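Local coordinates for protein mannosephosphate isomerase, putative (Archaeoglobus fulgidus, PDB 1ZX5) that probably interconverts D-mannose 6-phosphate and D-fructose 6-phosphate, as expected of a zinc-dependent type 1 mannose-6-phosphate isomerase, at residues V123-K134 with K154-Y165; I243-I251 with K292-V300. One frame throughout, in Å; residues are numbered along the deposited sequence.

Contact 1 of 2, residues V123-K134 with K154-Y165; sequences VFNKGKAYAGFK and KTLLNTFETTPY. With LFR (beta-L-fructofuranose), chain B.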
loop_
_atom_site.group_PDB
_atom_site.type_symbol
_atom_site.label_atom_id
_atom_site.label_comp_id
_atom_site.label_asym_id
_atom_site.label_seq_id
_atom_site.Cartn_x
_atom_site.Cartn_y
_atom_site.Cartn_z
ATOM N N VAL A 123 -4.972 5.879 6.006
ATOM C CA VAL A 123 -6.072 6.644 5.449
ATOM C C VAL A 123 -5.731 8.137 5.557
ATOM O O VAL A 123 -5.056 8.548 6.495
ATOM C CB VAL A 123 -7.356 6.262 6.245
ATOM C CG1 VAL A 123 -8.439 7.302 6.139
ATOM C CG2 VAL A 123 -7.850 4.850 5.854
ATOM N N PHE A 124 -6.187 8.944 4.603
ATOM C CA PHE A 124 -5.850 10.366 4.585
ATOM C C PHE A 124 -7.015 11.300 4.836
ATOM O O PHE A 124 -6.818 12.496 4.961
ATOM C CB PHE A 124 -5.154 10.749 3.267
ATOM C CG PHE A 124 -3.811 10.106 3.097
ATOM C CD1 PHE A 124 -2.773 10.380 3.992
ATOM C CD2 PHE A 124 -3.592 9.200 2.078
ATOM C CE1 PHE A 124 -1.531 9.767 3.866
ATOM C CE2 PHE A 124 -2.349 8.595 1.923
ATOM C CZ PHE A 124 -1.312 8.883 2.820
ATOM N N ASN A 125 -8.229 10.769 4.911
ATOM C CA ASN A 125 -9.397 11.634 4.960
ATOM C C ASN A 125 -10.489 11.021 5.824
ATOM O O ASN A 125 -10.275 9.993 6.463
ATOM C CB ASN A 125 -9.901 11.944 3.531
ATOM C CG ASN A 125 -10.576 10.744 2.863
ATOM O OD1 ASN A 125 -10.213 9.588 3.105
ATOM N ND2 ASN A 125 -11.573 11.019 2.026
ATOM N N LYS A 126 -11.654 11.659 5.832
ATOM C CA LYS A 126 -12.817 11.113 6.507
ATOM C C LYS A 126 -13.723 10.433 5.486
ATOM O O LYS A 126 -14.409 11.079 4.687
ATOM C CB LYS A 126 -13.522 12.189 7.344
ATOM C CG LYS A 126 -12.491 13.011 8.163
ATOM C CD LYS A 126 -12.994 13.601 9.489
ATOM C CE LYS A 126 -13.788 14.860 9.283
ATOM N NZ LYS A 126 -14.518 15.236 10.546
ATOM N N GLY A 127 -13.682 9.109 5.500
ATOM C CA GLY A 127 -14.418 8.302 4.542
ATOM C C GLY A 127 -14.894 7.076 5.275
ATOM O O GLY A 127 -14.982 7.087 6.503
ATOM N N LYS A 128 -15.184 6.017 4.527
ATOM C CA LYS A 128 -15.639 4.769 5.126
ATOM C C LYS A 128 -14.776 3.590 4.699
ATOM O O LYS A 128 -14.615 3.325 3.505
ATOM C CB LYS A 128 -17.102 4.509 4.773
ATOM C CG LYS A 128 -18.076 5.235 5.670
ATOM C CD LYS A 128 -19.403 5.482 4.975
ATOM C CE LYS A 128 -20.445 5.918 5.991
ATOM N NZ LYS A 128 -21.357 7.007 5.488
ATOM N N ALA A 129 -14.212 2.908 5.688
ATOM C CA ALA A 129 -13.500 1.664 5.473
ATOM C C ALA A 129 -14.372 0.514 5.983
ATOM O O ALA A 129 -15.049 0.640 7.006
ATOM C CB ALA A 129 -12.159 1.689 6.196
ATOM N N TYR A 130 -14.368 -0.594 5.251
ATOM C CA TYR A 130 -15.151 -1.779 5.619
ATOM C C TYR A 130 -14.205 -2.956 5.706
ATOM O O TYR A 130 -13.466 -3.200 4.765
ATOM C CB TYR A 130 -16.226 -2.062 4.567
ATOM C CG TYR A 130 -17.172 -0.910 4.330
ATOM C CD1 TYR A 130 -18.388 -0.831 5.014
ATOM C CD2 TYR A 130 -16.860 0.102 3.410
ATOM C CE1 TYR A 130 -19.271 0.223 4.793
ATOM C CE2 TYR A 130 -17.735 1.170 3.188
ATOM C CZ TYR A 130 -18.936 1.220 3.880
ATOM O OH TYR A 130 -19.812 2.268 3.669
ATOM N N ALA A 131 -14.224 -3.683 6.818
ATOM C CA ALA A 131 -13.281 -4.787 7.012
ATOM C C ALA A 131 -13.769 -5.813 8.033
ATOM O O ALA A 131 -13.998 -5.475 9.203
ATOM C CB ALA A 131 -11.879 -4.243 7.406
ATOM N N GLY A 132 -13.916 -7.061 7.578
ATOM C CA GLY A 132 -14.331 -8.191 8.409
ATOM C C GLY A 132 -15.840 -8.249 8.583
ATOM O O GLY A 132 -16.492 -7.208 8.684
ATOM N N PHE A 133 -16.406 -9.456 8.599
ATOM C CA PHE A 133 -17.840 -9.598 8.854
ATOM C C PHE A 133 -18.152 -9.155 10.272
ATOM O O PHE A 133 -17.391 -9.442 11.204
ATOM C CB PHE A 133 -18.321 -11.031 8.618
ATOM C CG PHE A 133 -18.400 -11.408 7.171
ATOM C CD1 PHE A 133 -19.261 -10.732 6.305
ATOM C CD2 PHE A 133 -17.602 -12.433 6.660
ATOM C CE1 PHE A 133 -19.321 -11.081 4.952
ATOM C CE2 PHE A 133 -17.654 -12.779 5.312
ATOM C CZ PHE A 133 -18.514 -12.104 4.459
ATOM N N LYS A 134 -19.256 -8.432 10.435
ATOM C CA LYS A 134 -19.666 -8.004 11.771
ATOM C C LYS A 134 -20.409 -9.107 12.541
ATOM O O LYS A 134 -20.491 -9.057 13.761
ATOM C CB LYS A 134 -20.440 -6.676 11.734
ATOM C CG LYS A 134 -21.779 -6.717 11.028
ATOM C CD LYS A 134 -22.225 -5.307 10.704
ATOM C CE LYS A 134 -23.670 -5.297 10.225
ATOM N NZ LYS A 134 -24.008 -3.954 9.655
ATOM N N LYS A 154 -21.299 -4.603 1.641
ATOM C CA LYS A 154 -20.653 -3.766 2.655
ATOM C C LYS A 154 -21.497 -3.645 3.935
ATOM O O LYS A 154 -20.941 -3.420 5.007
ATOM C CB LYS A 154 -20.320 -2.371 2.111
ATOM C CG LYS A 154 -19.533 -2.346 0.799
ATOM C CD LYS A 154 -18.929 -0.961 0.488
ATOM C CE LYS A 154 -19.969 0.174 0.526
ATOM N NZ LYS A 154 -21.136 -0.055 -0.356
ATOM N N THR A 155 -22.823 -3.808 3.820
ATOM C CA THR A 155 -23.719 -3.817 4.992
ATOM C C THR A 155 -23.440 -4.983 5.955
ATOM O O THR A 155 -23.907 -4.972 7.089
ATOM C CB THR A 155 -25.233 -3.838 4.620
ATOM O OG1 THR A 155 -25.535 -5.005 3.849
ATOM C CG2 THR A 155 -25.649 -2.584 3.845
ATOM N N LEU A 156 -22.671 -5.976 5.507
ATOM C CA LEU A 156 -22.364 -7.155 6.325
ATOM C C LEU A 156 -21.024 -7.019 7.059
ATOM O O LEU A 156 -20.653 -7.884 7.857
ATOM C CB LEU A 156 -22.381 -8.417 5.457
ATOM C CG LEU A 156 -23.654 -8.686 4.643
ATOM C CD1 LEU A 156 -23.520 -9.944 3.814
ATOM C CD2 LEU A 156 -24.904 -8.798 5.546
ATOM N N LEU A 157 -20.317 -5.920 6.802
ATOM C CA LEU A 157 -18.956 -5.731 7.299
ATOM C C LEU A 157 -18.875 -4.678 8.407
ATOM O O LEU A 157 -19.735 -3.795 8.489
ATOM C CB LEU A 157 -18.013 -5.323 6.146
ATOM C CG LEU A 157 -17.925 -6.171 4.869
ATOM C CD1 LEU A 157 -16.800 -5.656 3.982
ATOM C CD2 LEU A 157 -17.724 -7.640 5.177
ATOM N N ASN A 158 -17.838 -4.760 9.240
ATOM C CA ASN A 158 -17.540 -3.667 10.176
ATOM C C ASN A 158 -17.328 -2.397 9.364
ATOM O O ASN A 158 -16.557 -2.396 8.403
ATOM C CB ASN A 158 -16.292 -3.939 11.020
ATOM C CG ASN A 158 -16.380 -5.231 11.820
ATOM O OD1 ASN A 158 -15.483 -6.084 11.737
ATOM N ND2 ASN A 158 -17.445 -5.381 12.605
ATOM N N THR A 159 -18.047 -1.344 9.736
ATOM C CA THR A 159 -17.974 -0.052 9.071
ATOM C C THR A 159 -17.184 0.915 9.945
ATOM O O THR A 159 -17.463 1.063 11.126
ATOM C CB THR A 159 -19.383 0.498 8.784
ATOM O OG1 THR A 159 -20.093 -0.467 8.007
ATOM C CG2 THR A 159 -19.329 1.838 8.010
ATOM N N PHE A 160 -16.179 1.549 9.357
ATOM C CA PHE A 160 -15.348 2.479 10.088
ATOM C C PHE A 160 -15.437 3.836 9.449
ATOM O O PHE A 160 -15.088 4.003 8.281
ATOM C CB PHE A 160 -13.903 2.006 10.089
ATOM C CG PHE A 160 -13.718 0.658 10.710
ATOM C CD1 PHE A 160 -13.542 0.538 12.094
ATOM C CD2 PHE A 160 -13.728 -0.494 9.925
ATOM C CE1 PHE A 160 -13.366 -0.715 12.675
ATOM C CE2 PHE A 160 -13.554 -1.740 10.496
ATOM C CZ PHE A 160 -13.373 -1.854 11.877
ATOM N N GLU A 161 -15.930 4.803 10.209
ATOM C CA GLU A 161 -15.883 6.194 9.788
ATOM C C GLU A 161 -14.527 6.712 10.196
ATOM O O GLU A 161 -14.236 6.827 11.373
ATOM C CB GLU A 161 -17.032 6.993 10.420
ATOM C CG GLU A 161 -18.269 6.939 9.530
ATOM C CD GLU A 161 -19.572 6.892 10.283
ATOM O OE1 GLU A 161 -19.819 7.782 11.141
ATOM O OE2 GLU A 161 -20.371 5.969 9.988
ATOM N N THR A 162 -13.686 6.993 9.209
ATOM C CA THR A 162 -12.287 7.297 9.468
ATOM C C THR A 162 -12.036 8.772 9.765
ATOM O O THR A 162 -12.880 9.630 9.495
ATOM C CB THR A 162 -11.398 6.841 8.293
ATOM O OG1 THR A 162 -11.676 7.637 7.132
ATOM C CG2 THR A 162 -11.644 5.363 7.965
ATOM N N THR A 163 -10.876 9.037 10.364
ATOM C CA THR A 163 -10.271 10.367 10.401
ATOM C C THR A 163 -8.884 10.185 9.799
ATOM O O THR A 163 -8.383 9.055 9.767
ATOM C CB THR A 163 -10.161 10.938 11.845
ATOM O OG1 THR A 163 -9.440 10.017 12.674
ATOM C CG2 THR A 163 -11.552 11.203 12.448
ATOM N N PRO A 164 -8.263 11.279 9.299
ATOM C CA PRO A 164 -6.939 11.145 8.704
ATOM C C PRO A 164 -5.967 10.364 9.591
ATOM O O PRO A 164 -5.928 10.568 10.822
ATOM C CB PRO A 164 -6.474 12.600 8.572
ATOM C CG PRO A 164 -7.735 13.365 8.384
ATOM C CD PRO A 164 -8.757 12.672 9.239
ATOM N N TYR A 165 -5.183 9.496 8.954
ATOM C CA TYR A 165 -4.090 8.751 9.575
ATOM C C TYR A 165 -4.520 7.562 10.441
ATOM O O TYR A 165 -3.673 6.930 11.077
ATOM C CB TYR A 165 -3.068 9.686 10.275
ATOM C CG TYR A 165 -2.561 10.743 9.321
ATOM C CD1 TYR A 165 -1.773 10.388 8.219
ATOM C CD2 TYR A 165 -2.916 12.094 9.482
ATOM C CE1 TYR A 165 -1.329 11.358 7.296
ATOM C CE2 TYR A 165 -2.490 13.065 8.570
ATOM C CZ TYR A 165 -1.696 12.686 7.481
ATOM O OH TYR A 165 -1.259 13.629 6.580
HETATM C C1 LFR B . -21.684 -3.582 -3.210
HETATM C C2 LFR B . -21.191 -2.183 -3.624
HETATM C C3 LFR B . -20.682 -2.205 -5.069
HETATM C C4 LFR B . -21.593 -1.308 -5.878
HETATM C C5 LFR B . -22.626 -0.756 -4.900
HETATM C C6 LFR B . -22.615 0.773 -4.879
HETATM O O1 LFR B . -20.918 -4.189 -2.158
HETATM O O2 LFR B . -20.156 -1.682 -2.746
HETATM O O3 LFR B . -19.364 -1.680 -5.189
HETATM O O4 LFR B . -22.209 -2.108 -6.891
HETATM O O5 LFR B . -22.326 -1.295 -3.599
HETATM O O6 LFR B . -23.826 1.335 -4.347
HETATM O O HOH W 1 -22.270 -1.338 10.539
#

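Contact 2 of 2, residues I243-I251 with K292-V300; sequences IKTGGVMNI and KIVRIYLKV. With ACY (acetic acid), chain E.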
loop_
_atom_site.group_PDB
_atom_site.type_symbol
_atom_site.label_atom_id
_atom_site.label_comp_id
_atom_site.label_asym_id
_atom_site.label_seq_id
_atom_site.Cartn_x
_atom_site.Cartn_y
_atom_site.Cartn_z
ATOM N N ILE A 243 16.212 10.695 10.576
ATOM C CA ILE A 243 15.488 9.455 10.346
ATOM C C ILE A 243 16.473 8.315 10.098
ATOM O O ILE A 243 17.427 8.474 9.339
ATOM C CB ILE A 243 14.479 9.626 9.166
ATOM C CG1 ILE A 243 13.409 10.660 9.544
ATOM C CG2 ILE A 243 13.840 8.271 8.764
ATOM C CD1 ILE A 243 12.297 10.779 8.540
ATOM N N LYS A 244 16.244 7.179 10.758
ATOM C CA LYS A 244 17.067 5.971 10.585
ATOM C C LYS A 244 16.336 4.972 9.711
ATOM O O LYS A 244 15.153 4.715 9.932
ATOM C CB LYS A 244 17.356 5.294 11.938
ATOM C CG LYS A 244 17.811 6.215 13.040
ATOM C CD LYS A 244 19.222 6.660 12.806
ATOM C CE LYS A 244 19.884 7.095 14.095
ATOM N NZ LYS A 244 21.347 7.305 13.861
ATOM N N THR A 245 17.033 4.390 8.739
ATOM C CA THR A 245 16.442 3.333 7.915
ATOM C C THR A 245 16.294 2.005 8.672
ATOM O O THR A 245 15.388 1.219 8.379
ATOM C CB THR A 245 17.261 3.071 6.628
ATOM O OG1 THR A 245 18.600 2.705 6.978
ATOM C CG2 THR A 245 17.280 4.303 5.719
ATOM N N GLY A 246 17.182 1.769 9.640
ATOM C CA GLY A 246 17.312 0.469 10.300
ATOM C C GLY A 246 18.137 -0.517 9.477
ATOM O O GLY A 246 18.118 -1.717 9.747
ATOM N N GLY A 247 18.851 -0.024 8.461
ATOM C CA GLY A 247 19.666 -0.890 7.608
ATOM C C GLY A 247 18.843 -1.802 6.710
ATOM O O GLY A 247 19.322 -2.841 6.271
ATOM N N VAL A 248 17.599 -1.405 6.456
ATOM C CA VAL A 248 16.729 -2.043 5.463
ATOM C C VAL A 248 16.216 -0.988 4.479
ATOM O O VAL A 248 16.287 0.217 4.758
ATOM C CB VAL A 248 15.512 -2.766 6.119
ATOM C CG1 VAL A 248 15.983 -3.874 7.091
ATOM C CG2 VAL A 248 14.597 -1.772 6.825
HETATM N N MSE A 249 15.701 -1.439 3.338
HETATM C CA MSE A 249 15.036 -0.557 2.383
HETATM C C MSE A 249 13.883 0.218 3.038
HETATM O O MSE A 249 13.069 -0.363 3.777
HETATM C CB MSE A 249 14.495 -1.375 1.217
HETATM C CG MSE A 249 14.186 -0.581 -0.031
HETATM SE SE MSE A 249 13.202 -1.700 -1.369
HETATM C CE MSE A 249 11.422 -1.718 -0.483
ATOM N N ASN A 250 13.841 1.525 2.776
ATOM C CA ASN A 250 12.728 2.377 3.171
ATOM C C ASN A 250 12.132 3.059 1.931
ATOM O O ASN A 250 12.817 3.240 0.909
ATOM C CB ASN A 250 13.165 3.456 4.175
ATOM C CG ASN A 250 13.431 2.915 5.588
ATOM O OD1 ASN A 250 13.872 1.779 5.789
ATOM N ND2 ASN A 250 13.186 3.747 6.568
ATOM N N ILE A 251 10.858 3.428 2.035
ATOM C CA ILE A 251 10.210 4.321 1.082
ATOM C C ILE A 251 9.567 5.424 1.913
ATOM O O ILE A 251 8.951 5.157 2.940
ATOM C CB ILE A 251 9.162 3.580 0.174
ATOM C CG1 ILE A 251 9.874 2.680 -0.854
ATOM C CG2 ILE A 251 8.230 4.581 -0.550
ATOM C CD1 ILE A 251 8.958 1.704 -1.615
ATOM N N LYS A 292 4.186 16.104 7.468
ATOM C CA LYS A 292 4.007 14.706 7.846
ATOM C C LYS A 292 4.554 13.850 6.741
ATOM O O LYS A 292 4.144 13.976 5.583
ATOM C CB LYS A 292 2.531 14.371 8.111
ATOM C CG LYS A 292 1.959 15.190 9.259
ATOM C CD LYS A 292 0.582 14.736 9.638
ATOM C CE LYS A 292 -0.112 15.797 10.479
ATOM N NZ LYS A 292 0.438 15.821 11.851
ATOM N N ILE A 293 5.514 13.008 7.093
ATOM C CA ILE A 293 6.151 12.145 6.115
ATOM C C ILE A 293 5.933 10.704 6.592
ATOM O O ILE A 293 6.066 10.411 7.775
ATOM C CB ILE A 293 7.663 12.545 5.907
ATOM C CG1 ILE A 293 8.272 11.848 4.674
ATOM C CG2 ILE A 293 8.505 12.334 7.196
ATOM C CD1 ILE A 293 9.582 12.494 4.194
ATOM N N VAL A 294 5.558 9.825 5.671
ATOM C CA VAL A 294 5.319 8.439 6.000
ATOM C C VAL A 294 6.583 7.649 5.702
ATOM O O VAL A 294 7.112 7.714 4.584
ATOM C CB VAL A 294 4.126 7.852 5.182
ATOM C CG1 VAL A 294 3.821 6.405 5.628
ATOM C CG2 VAL A 294 2.878 8.757 5.310
ATOM N N ARG A 295 7.069 6.908 6.692
ATOM C CA ARG A 295 8.194 6.011 6.479
ATOM C C ARG A 295 7.684 4.571 6.356
ATOM O O ARG A 295 7.053 4.052 7.270
ATOM C CB ARG A 295 9.198 6.122 7.625
ATOM C CG ARG A 295 10.500 5.405 7.350
ATOM C CD ARG A 295 11.482 5.504 8.515
ATOM N NE ARG A 295 11.056 4.741 9.682
ATOM C CZ ARG A 295 11.492 3.527 10.009
ATOM N NH1 ARG A 295 11.027 2.944 11.113
ATOM N NH2 ARG A 295 12.399 2.896 9.265
ATOM N N ILE A 296 7.971 3.943 5.223
ATOM C CA ILE A 296 7.595 2.566 4.963
ATOM C C ILE A 296 8.879 1.745 5.060
ATOM O O ILE A 296 9.895 2.108 4.490
ATOM C CB ILE A 296 6.903 2.426 3.557
ATOM C CG1 ILE A 296 5.698 3.372 3.466
ATOM C CG2 ILE A 296 6.511 0.962 3.261
ATOM C CD1 ILE A 296 5.217 3.678 2.026
ATOM N N TYR A 297 8.848 0.657 5.808
ATOM C CA TYR A 297 10.072 -0.086 6.075
ATOM C C TYR A 297 9.811 -1.584 6.040
ATOM O O TYR A 297 8.689 -2.042 6.268
ATOM C CB TYR A 297 10.676 0.324 7.440
ATOM C CG TYR A 297 9.688 0.227 8.572
ATOM C CD1 TYR A 297 9.545 -0.964 9.295
ATOM C CD2 TYR A 297 8.870 1.313 8.909
ATOM C CE1 TYR A 297 8.633 -1.078 10.322
ATOM C CE2 TYR A 297 7.949 1.216 9.950
ATOM C CZ TYR A 297 7.832 0.014 10.648
ATOM O OH TYR A 297 6.924 -0.109 11.685
ATOM N N LEU A 298 10.867 -2.338 5.752
ATOM C CA LEU A 298 10.819 -3.792 5.807
ATOM C C LEU A 298 11.124 -4.237 7.232
ATOM O O LEU A 298 11.809 -3.537 7.980
ATOM C CB LEU A 298 11.813 -4.393 4.815
ATOM C CG LEU A 298 11.690 -3.929 3.360
ATOM C CD1 LEU A 298 12.727 -4.649 2.499
ATOM C CD2 LEU A 298 10.258 -4.124 2.803
ATOM N N LYS A 299 10.578 -5.381 7.614
ATOM C CA LYS A 299 10.836 -5.949 8.920
ATOM C C LYS A 299 11.592 -7.262 8.760
ATOM O O LYS A 299 11.250 -8.103 7.921
ATOM C CB LYS A 299 9.533 -6.168 9.681
ATOM C CG LYS A 299 8.932 -4.897 10.235
ATOM C CD LYS A 299 7.559 -5.159 10.807
ATOM C CE LYS A 299 7.640 -5.915 12.130
ATOM N NZ LYS A 299 6.297 -6.390 12.555
ATOM N N VAL A 300 12.625 -7.414 9.574
ATOM C CA VAL A 300 13.508 -8.568 9.535
ATOM C C VAL A 300 13.683 -9.113 10.955
ATOM O O VAL A 300 13.151 -10.177 11.284
ATOM C CB VAL A 300 14.891 -8.191 8.950
ATOM C CG1 VAL A 300 15.604 -7.222 9.879
ATOM C CG2 VAL A 300 15.743 -9.441 8.745
HETATM C C ACY E . -0.234 12.010 12.850
HETATM O O ACY E . -0.858 13.050 12.551
HETATM O OXT ACY E . 1.006 11.959 13.024
HETATM C CH3 ACY E . -1.024 10.758 13.028
HETATM O O HOH W 2 13.287 0.209 10.194
#

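Contact 1 of 2, residues V123-K134 with K154-Y165
L157 sets its CD1 methyl 3.7 Å from CB of Y130, while its second branch, CD2, leans on CD1 of F133. Over one face of the Y130 ring runs the K154 chain, whose CD makes a CH-pi contact 3.9 Å from the ring centroid, offset toward the rim. T159 lies beside Y130, its OG1 3.4 Å from CE1 of the ring, and Y130 OH hydrogen-bonds E179. Bends at chi3 (-53°) and chi4 (-55°) let K154 NZ donate a hydrogen bond to O2 of the bound beta-L-fructofuranose at 3.1 Å, and D152 salt-bridges this amine. Replacing Y130 with an alanine would probably leave the K154 methylenes without the surface they rest on, and E179 without its phenol partner. Outward, antiparallel strands 128-131 and 157-161 join through paired backbone bonds of A129 and F160, until a beta bulge shifts the register before F133. At one end T162 OG1 is gripped twice, donating to N125 O (2.8 Å) and accepting from G127 N (3.0 Å). At the other, K134 NZ reaches T155 O at 2.8 Å. The Y130 face under its methylenes and D152 at its amine probably hold K154 at the sugar, joining this edge of the three-stranded sheet to the pocket.

Contact 2 of 2, residues I243-I251 with K292-V300
I243 and R295 run antiparallel past one another, the CG2 methyl of I243 lying 3.6 Å from CD of R295. With CG anti to the backbone N (chi1 -170°), the R295 chain leaves a CB that stays clear of 243-251 and heads for the turn. CG and CD pass beside the N250 amide, and a bend at chi3 (69°) then swings the guanidinium round. NE is salt-bridged to E233, outside both segments. At the tip, NH2 has the N250 amide at the guanidinium edge, the two planes 36° apart. In the guanidinium plane, NH2 donates to a water at 3.0 Å, which in turn donates to T245 O. The K244 carbonyl lies over one guanidinium face, too poorly angled to bond, while CD2 of Y297 lies 3.4 Å above the opposite face, offset toward the rim.

Beneath this polar layer, two backbone bonds join the antiparallel strands, I251 N to I296 O (2.9 Å) and I296 N to I251 O (2.8 Å). V248 and L298 meet CB to CB at 4.2 Å, and CB of M249, a selenomethionine, nears CD1 of L298. The ST turn at T245, whose OG1 accepts from G247 N and is also hydrogen-bonded to T281 O, shapes the returning loop. One arginine thus links the loop to the sheet of this cupin domain, its charge probably balanced by E233, while I251 and I296, on the other face, are aliphatic and pack against strand 85-92.

From the N terminus, the chain first meets contact 1, where 154-165 returns to 123-134 and closes a loop that contains helix 139-146. Contact 2 follows in series: 292-300 comes back to 243-251 after an excursion rich in strand and without helix. The two loops therefore neither nest nor cross, and their centres lie about 26 Å apart. Contact 1 builds part of a three-stranded sheet beside the sugar pocket, whereas contact 2 joins neighbouring strands of the five-stranded sheet and, through I243, the edge of the four-stranded one, and packs on the catalytic-domain sheet. They meet at one point: Y165 CE2 packs 3.7 Å from K292 CD, and the Y165 hydroxyl bonds E256 of strand 250-256.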